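Local coordinates for protein ferritin (Mycoplasma penetrans, PDB 7DIE) that probably takes up iron(II), oxidises it at atypical ferroxidase centres and stores it as iron(III) within a shell of 24 subunits, at residues G53-S58 against I136-E141; Q57-S62 against M128-K133; N28-L33 against K100-V105. One frame throughout, in Å; residues are numbered along the deposited sequence.

Contact 1: residues G53-S58 against I136-E141. With FE (Fe (III) ion), chain G; FE (Fe (III) ion), chain H.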
loop_
_atom_site.group_PDB
_atom_site.type_symbol
_atom_site.label_atom_id
_atom_site.label_comp_id
_atom_site.label_asym_id
_atom_site.label_seq_id
_atom_site.Cartn_x
_atom_site.Cartn_y
_atom_site.Cartn_z
ATOM N N GLY A 53 21.439 -36.773 7.852
ATOM C CA GLY A 53 21.225 -37.110 9.250
ATOM C C GLY A 53 20.180 -36.225 9.903
ATOM O O GLY A 53 19.361 -36.697 10.698
ATOM N N SER A 54 20.195 -34.926 9.583
ATOM C CA SER A 54 19.183 -34.034 10.146
ATOM C C SER A 54 17.791 -34.418 9.660
ATOM O O SER A 54 16.820 -34.344 10.426
ATOM C CB SER A 54 19.496 -32.580 9.789
ATOM O OG SER A 54 20.777 -32.231 10.296
ATOM N N ASP A 55 17.667 -34.825 8.393
ATOM C CA ASP A 55 16.368 -35.252 7.881
ATOM C C ASP A 55 15.874 -36.506 8.595
ATOM O O ASP A 55 14.682 -36.625 8.913
ATOM C CB ASP A 55 16.437 -35.503 6.370
ATOM C CG ASP A 55 15.202 -36.225 5.848
ATOM O OD1 ASP A 55 14.125 -35.599 5.851
ATOM O OD2 ASP A 55 15.296 -37.413 5.454
ATOM N N LYS A 56 16.770 -37.461 8.854
ATOM C CA LYS A 56 16.347 -38.634 9.623
ATOM C C LYS A 56 15.761 -38.211 10.965
ATOM O O LYS A 56 14.744 -38.754 11.407
ATOM C CB LYS A 56 17.518 -39.600 9.847
ATOM C CG LYS A 56 18.051 -40.275 8.576
ATOM C CD LYS A 56 16.937 -41.000 7.810
ATOM C CE LYS A 56 17.491 -41.861 6.651
ATOM N NZ LYS A 56 16.384 -42.630 5.966
ATOM N N GLN A 57 16.379 -37.226 11.624
ATOM C CA GLN A 57 15.842 -36.761 12.906
ATOM C C GLN A 57 14.495 -36.074 12.724
ATOM O O GLN A 57 13.520 -36.392 13.412
ATOM C CB GLN A 57 16.812 -35.791 13.574
ATOM C CG GLN A 57 18.198 -36.338 13.896
ATOM C CD GLN A 57 19.145 -35.216 14.279
ATOM O OE1 GLN A 57 19.048 -34.116 13.743
ATOM N NE2 GLN A 57 20.039 -35.475 15.227
ATOM N N SER A 58 14.433 -35.094 11.828
ATOM C CA SER A 58 13.286 -34.200 11.807
ATOM C C SER A 58 12.092 -34.783 11.076
ATOM O O SER A 58 10.954 -34.360 11.324
ATOM C CB SER A 58 13.688 -32.868 11.162
ATOM O OG SER A 58 13.923 -33.065 9.780
ATOM N N ILE A 136 12.451 -44.597 -0.696
ATOM C CA ILE A 136 12.905 -44.539 -2.084
ATOM C C ILE A 136 13.693 -43.254 -2.326
ATOM O O ILE A 136 14.777 -43.266 -2.926
ATOM C CB ILE A 136 11.713 -44.636 -3.051
ATOM C CG1 ILE A 136 10.958 -45.967 -2.919
ATOM C CG2 ILE A 136 12.194 -44.421 -4.481
ATOM C CD1 ILE A 136 9.641 -45.951 -3.712
ATOM N N GLU A 137 13.154 -42.122 -1.868
ATOM C CA GLU A 137 13.837 -40.838 -2.060
ATOM C C GLU A 137 15.210 -40.833 -1.395
ATOM O O GLU A 137 16.201 -40.389 -1.991
ATOM C CB GLU A 137 12.996 -39.695 -1.493
ATOM C CG GLU A 137 11.564 -39.688 -1.941
ATOM C CD GLU A 137 11.415 -39.175 -3.342
ATOM O OE1 GLU A 137 12.333 -38.457 -3.804
ATOM O OE2 GLU A 137 10.382 -39.487 -3.972
ATOM N N ASP A 138 15.284 -41.294 -0.146
ATOM C CA ASP A 138 16.559 -41.250 0.566
ATOM C C ASP A 138 17.579 -42.177 -0.076
ATOM O O ASP A 138 18.761 -41.828 -0.184
ATOM C CB ASP A 138 16.377 -41.615 2.043
ATOM C CG ASP A 138 15.678 -40.530 2.834
ATOM O OD1 ASP A 138 15.367 -39.475 2.243
ATOM O OD2 ASP A 138 15.408 -40.740 4.034
ATOM N N LEU A 139 17.159 -43.375 -0.481
ATOM C CA LEU A 139 18.109 -44.262 -1.143
ATOM C C LEU A 139 18.551 -43.677 -2.481
ATOM O O LEU A 139 19.729 -43.763 -2.846
ATOM C CB LEU A 139 17.503 -45.656 -1.317
ATOM C CG LEU A 139 18.450 -46.718 -1.905
ATOM C CD1 LEU A 139 19.727 -46.843 -1.070
ATOM C CD2 LEU A 139 17.750 -48.078 -2.013
ATOM N N GLU A 140 17.637 -43.031 -3.207
ATOM C CA GLU A 140 18.034 -42.402 -4.465
ATOM C C GLU A 140 19.084 -41.322 -4.244
ATOM O O GLU A 140 20.037 -41.207 -5.022
ATOM C CB GLU A 140 16.822 -41.805 -5.180
ATOM C CG GLU A 140 17.192 -41.217 -6.539
ATOM C CD GLU A 140 16.016 -40.572 -7.241
ATOM O OE1 GLU A 140 15.362 -39.696 -6.644
ATOM O OE2 GLU A 140 15.735 -40.960 -8.388
ATOM N N GLU A 141 18.905 -40.501 -3.208
ATOM C CA GLU A 141 19.853 -39.425 -2.925
ATOM C C GLU A 141 21.244 -39.974 -2.640
ATOM O O GLU A 141 22.244 -39.478 -3.167
ATOM C CB GLU A 141 19.365 -38.603 -1.728
ATOM C CG GLU A 141 18.250 -37.628 -2.060
ATOM C CD GLU A 141 18.763 -36.191 -2.106
ATOM O OE1 GLU A 141 19.173 -35.729 -3.194
ATOM O OE2 GLU A 141 18.780 -35.533 -1.043
HETATM FE FE FE G . 13.961 -38.799 4.206
HETATM FE FE FE H . 14.766 -36.985 2.180
HETATM O O HOH W 1 12.429 -36.998 4.510
#

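Contact 2: residues Q57-S62 against M128-K133. With FE (Fe (III) ion), chain G.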
loop_
_atom_site.group_PDB
_atom_site.type_symbol
_atom_site.label_atom_id
_atom_site.label_comp_id
_atom_site.label_asym_id
_atom_site.label_seq_id
_atom_site.Cartn_x
_atom_site.Cartn_y
_atom_site.Cartn_z
ATOM N N GLN A 57 16.379 -37.226 11.624
ATOM C CA GLN A 57 15.842 -36.761 12.906
ATOM C C GLN A 57 14.495 -36.074 12.724
ATOM O O GLN A 57 13.520 -36.392 13.412
ATOM C CB GLN A 57 16.812 -35.791 13.574
ATOM C CG GLN A 57 18.198 -36.338 13.896
ATOM C CD GLN A 57 19.145 -35.216 14.279
ATOM O OE1 GLN A 57 19.048 -34.116 13.743
ATOM N NE2 GLN A 57 20.039 -35.475 15.227
ATOM N N SER A 58 14.433 -35.094 11.828
ATOM C CA SER A 58 13.286 -34.200 11.807
ATOM C C SER A 58 12.092 -34.783 11.076
ATOM O O SER A 58 10.954 -34.360 11.324
ATOM C CB SER A 58 13.688 -32.868 11.162
ATOM O OG SER A 58 13.923 -33.065 9.780
ATOM N N ALA A 59 12.308 -35.733 10.174
ATOM C CA ALA A 59 11.211 -36.269 9.381
ATOM C C ALA A 59 10.896 -37.726 9.693
ATOM O O ALA A 59 9.727 -38.099 9.697
ATOM C CB ALA A 59 11.520 -36.134 7.887
ATOM N N HIS A 60 11.903 -38.557 9.976
ATOM C CA HIS A 60 11.652 -39.988 10.186
ATOM C C HIS A 60 11.428 -40.302 11.659
ATOM O O HIS A 60 10.344 -40.742 12.049
ATOM C CB HIS A 60 12.822 -40.812 9.641
ATOM C CG HIS A 60 12.994 -40.688 8.159
ATOM N ND1 HIS A 60 12.806 -41.747 7.296
ATOM C CD2 HIS A 60 13.315 -39.624 7.385
ATOM C CE1 HIS A 60 13.022 -41.345 6.055
ATOM N NE2 HIS A 60 13.319 -40.057 6.077
ATOM N N MET A 61 12.447 -40.058 12.487
ATOM C CA MET A 61 12.330 -40.345 13.915
ATOM C C MET A 61 11.165 -39.583 14.541
ATOM O O MET A 61 10.466 -40.111 15.406
ATOM C CB MET A 61 13.651 -40.005 14.606
ATOM C CG MET A 61 14.787 -40.910 14.169
ATOM S SD MET A 61 16.445 -40.205 14.292
ATOM C CE MET A 61 16.415 -39.640 15.962
ATOM N N SER A 62 10.941 -38.329 14.117
ATOM C CA SER A 62 9.849 -37.548 14.693
ATOM C C SER A 62 8.497 -38.182 14.392
ATOM O O SER A 62 7.634 -38.245 15.271
ATOM C CB SER A 62 9.874 -36.109 14.162
ATOM O OG SER A 62 9.652 -36.093 12.758
ATOM N N MET A 128 3.215 -46.424 8.043
ATOM C CA MET A 128 4.424 -46.793 7.319
ATOM C C MET A 128 4.412 -46.350 5.867
ATOM O O MET A 128 5.480 -46.331 5.246
ATOM C CB MET A 128 4.648 -48.315 7.395
ATOM C CG MET A 128 5.007 -48.802 8.816
ATOM S SD MET A 128 6.407 -47.922 9.584
ATOM C CE MET A 128 7.760 -48.306 8.471
ATOM N N GLN A 129 3.254 -45.966 5.313
ATOM C CA GLN A 129 3.212 -45.616 3.893
ATOM C C GLN A 129 4.096 -44.412 3.582
ATOM O O GLN A 129 4.748 -44.371 2.533
ATOM C CB GLN A 129 1.771 -45.355 3.446
ATOM C CG GLN A 129 0.875 -46.608 3.513
ATOM C CD GLN A 129 1.538 -47.819 2.887
ATOM O OE1 GLN A 129 1.744 -47.857 1.683
ATOM N NE2 GLN A 129 1.887 -48.815 3.710
ATOM N N TRP A 130 4.145 -43.428 4.484
ATOM C CA TRP A 130 5.053 -42.299 4.277
ATOM C C TRP A 130 6.492 -42.778 4.137
ATOM O O TRP A 130 7.265 -42.243 3.333
ATOM C CB TRP A 130 4.946 -41.300 5.441
ATOM C CG TRP A 130 5.841 -40.083 5.244
ATOM C CD1 TRP A 130 5.491 -38.905 4.630
ATOM C CD2 TRP A 130 7.222 -39.948 5.610
ATOM N NE1 TRP A 130 6.563 -38.042 4.618
ATOM C CE2 TRP A 130 7.640 -38.661 5.199
ATOM C CE3 TRP A 130 8.150 -40.784 6.248
ATOM C CZ2 TRP A 130 8.941 -38.194 5.402
ATOM C CZ3 TRP A 130 9.448 -40.317 6.445
ATOM C CH2 TRP A 130 9.827 -39.034 6.022
ATOM N N PHE A 131 6.865 -43.787 4.919
ATOM C CA PHE A 131 8.229 -44.300 4.933
ATOM C C PHE A 131 8.513 -45.151 3.717
ATOM O O PHE A 131 9.641 -45.153 3.217
ATOM C CB PHE A 131 8.458 -45.122 6.211
ATOM C CG PHE A 131 8.461 -44.299 7.449
ATOM C CD1 PHE A 131 7.271 -43.976 8.085
ATOM C CD2 PHE A 131 9.661 -43.821 7.974
ATOM C CE1 PHE A 131 7.271 -43.198 9.236
ATOM C CE2 PHE A 131 9.665 -43.031 9.146
ATOM C CZ PHE A 131 8.477 -42.719 9.765
ATOM N N VAL A 132 7.513 -45.912 3.255
ATOM C CA VAL A 132 7.666 -46.643 2.000
ATOM C C VAL A 132 8.038 -45.677 0.882
ATOM O O VAL A 132 8.983 -45.903 0.122
ATOM C CB VAL A 132 6.380 -47.409 1.646
ATOM C CG1 VAL A 132 6.498 -47.958 0.203
ATOM C CG2 VAL A 132 6.092 -48.540 2.640
ATOM N N LYS A 133 7.296 -44.574 0.773
ATOM C CA LYS A 133 7.582 -43.603 -0.280
ATOM C C LYS A 133 8.919 -42.913 -0.048
ATOM O O LYS A 133 9.743 -42.806 -0.966
ATOM C CB LYS A 133 6.445 -42.578 -0.369
ATOM C CG LYS A 133 6.544 -41.619 -1.562
ATOM C CD LYS A 133 5.301 -40.731 -1.645
ATOM C CE LYS A 133 5.357 -39.777 -2.834
ATOM N NZ LYS A 133 5.475 -40.513 -4.132
HETATM FE FE FE G . 13.961 -38.799 4.206
HETATM O O HOH W 1 12.429 -36.998 4.510
#

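Contact 3: residues N28-L33 against K100-V105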
loop_
_atom_site.group_PDB
_atom_site.type_symbol
_atom_site.label_atom_id
_atom_site.label_comp_id
_atom_site.label_asym_id
_atom_site.label_seq_id
_atom_site.Cartn_x
_atom_site.Cartn_y
_atom_site.Cartn_z
ATOM N N ASN A 28 23.121 -41.465 13.009
ATOM C CA ASN A 28 24.407 -41.552 13.692
ATOM C C ASN A 28 25.540 -41.824 12.719
ATOM O O ASN A 28 26.615 -41.227 12.829
ATOM C CB ASN A 28 24.357 -42.646 14.766
ATOM C CG ASN A 28 23.594 -42.202 15.999
ATOM O OD1 ASN A 28 23.498 -41.004 16.262
ATOM N ND2 ASN A 28 23.064 -43.160 16.772
ATOM N N LEU A 29 25.333 -42.746 11.780
ATOM C CA LEU A 29 26.363 -43.009 10.778
ATOM C C LEU A 29 26.615 -41.780 9.913
ATOM O O LEU A 29 27.774 -41.418 9.648
ATOM C CB LEU A 29 25.973 -44.215 9.910
ATOM C CG LEU A 29 27.001 -44.461 8.794
ATOM C CD1 LEU A 29 28.354 -44.921 9.367
ATOM C CD2 LEU A 29 26.490 -45.442 7.749
ATOM N N TYR A 30 25.546 -41.098 9.488
ATOM C CA TYR A 30 25.723 -39.961 8.579
ATOM C C TYR A 30 26.453 -38.807 9.258
ATOM O O TYR A 30 27.270 -38.123 8.624
ATOM C CB TYR A 30 24.364 -39.502 8.015
ATOM C CG TYR A 30 23.674 -40.582 7.200
ATOM C CD1 TYR A 30 24.414 -41.621 6.636
ATOM C CD2 TYR A 30 22.284 -40.592 7.022
ATOM C CE1 TYR A 30 23.794 -42.640 5.902
ATOM C CE2 TYR A 30 21.652 -41.606 6.285
ATOM C CZ TYR A 30 22.426 -42.632 5.732
ATOM O OH TYR A 30 21.844 -43.654 5.009
ATOM N N PHE A 31 26.189 -38.563 10.542
ATOM C CA PHE A 31 26.949 -37.510 11.210
ATOM C C PHE A 31 28.416 -37.907 11.349
ATOM O O PHE A 31 29.308 -37.063 11.217
ATOM C CB PHE A 31 26.323 -37.184 12.572
ATOM C CG PHE A 31 24.984 -36.493 12.462
ATOM C CD1 PHE A 31 24.852 -35.327 11.716
ATOM C CD2 PHE A 31 23.861 -37.022 13.077
ATOM C CE1 PHE A 31 23.624 -34.678 11.601
ATOM C CE2 PHE A 31 22.627 -36.394 12.965
ATOM C CZ PHE A 31 22.511 -35.210 12.222
ATOM N N HIS A 32 28.687 -39.188 11.624
ATOM C CA HIS A 32 30.067 -39.672 11.593
ATOM C C HIS A 32 30.687 -39.465 10.211
ATOM O O HIS A 32 31.784 -38.897 10.079
ATOM C CB HIS A 32 30.105 -41.155 11.995
ATOM C CG HIS A 32 31.435 -41.808 11.780
ATOM N ND1 HIS A 32 32.554 -41.501 12.533
ATOM C CD2 HIS A 32 31.829 -42.750 10.889
ATOM C CE1 HIS A 32 33.576 -42.225 12.110
ATOM N NE2 HIS A 32 33.161 -42.999 11.124
ATOM N N LEU A 33 29.979 -39.901 9.166
ATOM C CA LEU A 33 30.489 -39.788 7.803
ATOM C C LEU A 33 30.658 -38.335 7.379
ATOM O O LEU A 33 31.502 -38.032 6.531
ATOM C CB LEU A 33 29.555 -40.525 6.847
ATOM C CG LEU A 33 29.540 -42.051 7.014
ATOM C CD1 LEU A 33 28.762 -42.709 5.877
ATOM C CD2 LEU A 33 30.956 -42.619 7.112
ATOM N N LYS A 100 25.150 -48.882 1.917
ATOM C CA LYS A 100 24.749 -50.070 2.669
ATOM C C LYS A 100 23.766 -49.713 3.775
ATOM O O LYS A 100 22.785 -50.431 4.009
ATOM C CB LYS A 100 25.974 -50.764 3.276
ATOM C CG LYS A 100 26.867 -51.459 2.279
ATOM C CD LYS A 100 28.128 -51.998 2.958
ATOM C CE LYS A 100 29.278 -52.077 1.958
ATOM N NZ LYS A 100 30.609 -52.096 2.626
ATOM N N MET A 101 24.012 -48.600 4.462
ATOM C CA MET A 101 23.148 -48.202 5.571
ATOM C C MET A 101 21.754 -47.848 5.085
ATOM O O MET A 101 20.756 -48.329 5.629
ATOM C CB MET A 101 23.764 -47.016 6.300
ATOM C CG MET A 101 22.897 -46.471 7.420
ATOM S SD MET A 101 22.998 -47.558 8.861
ATOM C CE MET A 101 21.307 -48.109 9.051
ATOM N N GLU A 102 21.656 -46.979 4.070
ATOM C CA GLU A 102 20.327 -46.576 3.621
ATOM C C GLU A 102 19.578 -47.757 3.032
ATOM O O GLU A 102 18.353 -47.863 3.174
ATOM C CB GLU A 102 20.428 -45.436 2.604
ATOM C CG GLU A 102 19.120 -44.693 2.424
ATOM C CD GLU A 102 18.590 -44.117 3.734
ATOM O OE1 GLU A 102 19.366 -43.481 4.472
ATOM O OE2 GLU A 102 17.394 -44.279 4.012
ATOM N N SER A 103 20.293 -48.663 2.376
ATOM C CA SER A 103 19.625 -49.849 1.873
ATOM C C SER A 103 19.036 -50.665 3.020
ATOM O O SER A 103 17.929 -51.213 2.889
ATOM C CB SER A 103 20.598 -50.670 1.020
ATOM O OG SER A 103 19.961 -51.858 0.583
ATOM N N LYS A 104 19.720 -50.711 4.170
ATOM C CA LYS A 104 19.147 -51.405 5.320
ATOM C C LYS A 104 17.955 -50.660 5.909
ATOM O O LYS A 104 17.022 -51.305 6.405
ATOM C CB LYS A 104 20.194 -51.630 6.411
ATOM C CG LYS A 104 21.300 -52.601 6.015
ATOM C CD LYS A 104 22.375 -52.684 7.102
ATOM C CE LYS A 104 23.513 -53.636 6.713
ATOM N NZ LYS A 104 23.052 -55.030 6.411
ATOM N N VAL A 105 17.976 -49.320 5.903
ATOM C CA VAL A 105 16.786 -48.574 6.311
ATOM C C VAL A 105 15.595 -48.995 5.464
ATOM O O VAL A 105 14.507 -49.269 5.979
ATOM C CB VAL A 105 17.017 -47.052 6.192
ATOM C CG1 VAL A 105 15.717 -46.310 6.515
ATOM C CG2 VAL A 105 18.122 -46.588 7.085
#

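Contact 1: residues G53-S58 against I136-E141
Asp138 reaches from helix 122-150 toward helix 43-70 and meets Lys56 directly, in a salt bridge, and Asp55 through a bound iron. Its CG sits anti to its own carbonyl carbon (chi1 -72°), and this carries the carboxylate into the gap between the helices. Starting at the root, CB of Asp138 is a loose 4.1 Å from NZ of Lys56. Next comes CG, which meets the iron of chain G because both carboxylate oxygens bind that ion, OD1 of Asp138 at 2.5 Å and OD2 of Asp138 at 2.4 Å, a bidentate grip. Each oxygen then has a second task. OD1 of Asp138 also binds the iron of chain H, at 2.6 Å, so it bridges the two ions. OD2 of Asp138 turns its anti lone pair, the one away from OD1, to the ammonium group of Lys56 and takes a salt-bridging hydrogen bond of 2.9 Å from NZ of Lys56. Lys56 approaches from the opposite direction; its chain bends at chi2 (-55°) and then runs extended to the carboxylate. From the same helix Asp55, modelled in two conformers, brings OD2 to the iron of chain G at 2.3 Å in the conformer described. In that conformer a water bound to the same iron donates a 2.6 Å hydrogen bond to OD1 of Asp55. The ammonium group of Lys56 would be expected to offset part of the negative charge gathered at the site. His60 and Asp134 complete the set of protein ligands of this metal site, which is consistent with an atypical ferroxidase centre. The whole group lies inside the ferritin four-helix bundle: NZ of Lys56 makes further salt bridges to Glu102 of helix 91-118 and Glu23 of helix 10-39, so all four long helices converge beside the metal.

Contact 2: residues Q57-S62 against M128-K133
His60 and Trp130 meet edge to face: the six-membered ring of the indole turns its edge to one face of the imidazole, with centroids 4.8 Å apart and planes at 74°. The atoms doing the touching are CZ3 and CH2, the outer corner of the indole. CZ3 lies above the centre of the imidazole, while CH2 of Trp130 comes within 3.6 Å of NE2 of His60. Trp130 can reach so far because its CG stands anti to the backbone N (chi1 -178°), pushing the ring straight out from helix 122-150. CH2 also rests on Ala59, whose CB is 3.8 Å from CH2 of Trp130. Phe131 comes in beside them. Its CD2 is 3.8 Å from ND1 of His60, and its rim takes the backbone carbonyl nearly in the ring plane, with O of His60 3.6 Å from CZ of Phe131. CE3 of Trp130 lies over the centre of the Phe131 ring, so the three side chains form one aromatic cluster. Helix 43-70 widens into a pi-type turn at 57-61, where His60 sits. Arg63 adds a cation-pi contact to Trp130.

The imidazole is held by both its nitrogens as well as by its face. NE2 of His60 binds the iron of chain G at 2.3 Å, and ND1 is hydrogen-bonded to Glu23 of helix 10-39. Together these bonds fix the rotation of the ring, with Trp130 and Phe131 acting as second-shell packing for a metal ligand, and the carboxylate on ND1 would be expected to strengthen NE2 as a donor to iron.

Contact 3: residues N28-L33 against K100-V105
This is a buried antiparallel helix-helix contact in the ferritin four-helix bundle, where Leu29 and Tyr30 of helix 10-39 pack on Met101 and Glu102 of helix 91-118. The short segments run at 164° to each other with axes 11.4 Å apart, and Leu29 and Met101 face each other at the closest point of the backbones. One half of the contact is apolar. CD2 of Leu29 presses on CB of Met101 at 3.5 Å, tighter than usual for two carbons, and also touches CG of Met101. The two side chains run alongside one another, pointing in opposite senses; the methionine chain then bends at chi2 and chi3, leading its end away from segment 28-33, and the side chain also packs on Cys25 and Ala26. The other half is polar. OH of Tyr30 donates a short hydrogen bond of 2.5 Å to OE1 of Glu102. It arrives on the anti side of that oxygen and 22° out of the carboxylate plane, while the oxygen lies at the edge of the phenol, near the plane of the ring. Ring and carboxylate are turned by 34° against each other. Glu102 folds at chi2 to bring the oxygen back; its CB, nearer the backbone, is also close, 3.3 Å from OH of Tyr30. Met101 takes part here too, with its CG at 3.9 Å from OH of Tyr30. Both carboxylate oxygens of this buried glutamate are engaged, because OE2 forms a salt bridge with Lys56. Around the contact, helix 43-70 covers Tyr30 with Met52 and Val105 with Lys56, while helix 122-150 supplies Ile142 against both Tyr30 and Glu102 and sets Leu139 and Asp138 against Glu102.

In the fold
Contacts 1 and 2 follow each other along the same pair of helices, 43-70 and 122-150, with centres 9 Å apart, and they meet at the iron of chain G: NE2 of His60 is 3.0 Å from OD2 of Asp138, both being ligands of that ion. Contact 3 joins the other two long helices, its centre 10 Å from contact 1 and 15 Å from contact 2. Glu102 reaches the metal site by a salt bridge of 2.7 Å between OE2 of Glu102 and NZ of Lys56, and by packing on Asp138. The side chain of Glu102 is about 6 Å from a bound iron and is not a ligand of it; Tyr30, bonded to Glu102, stands behind it.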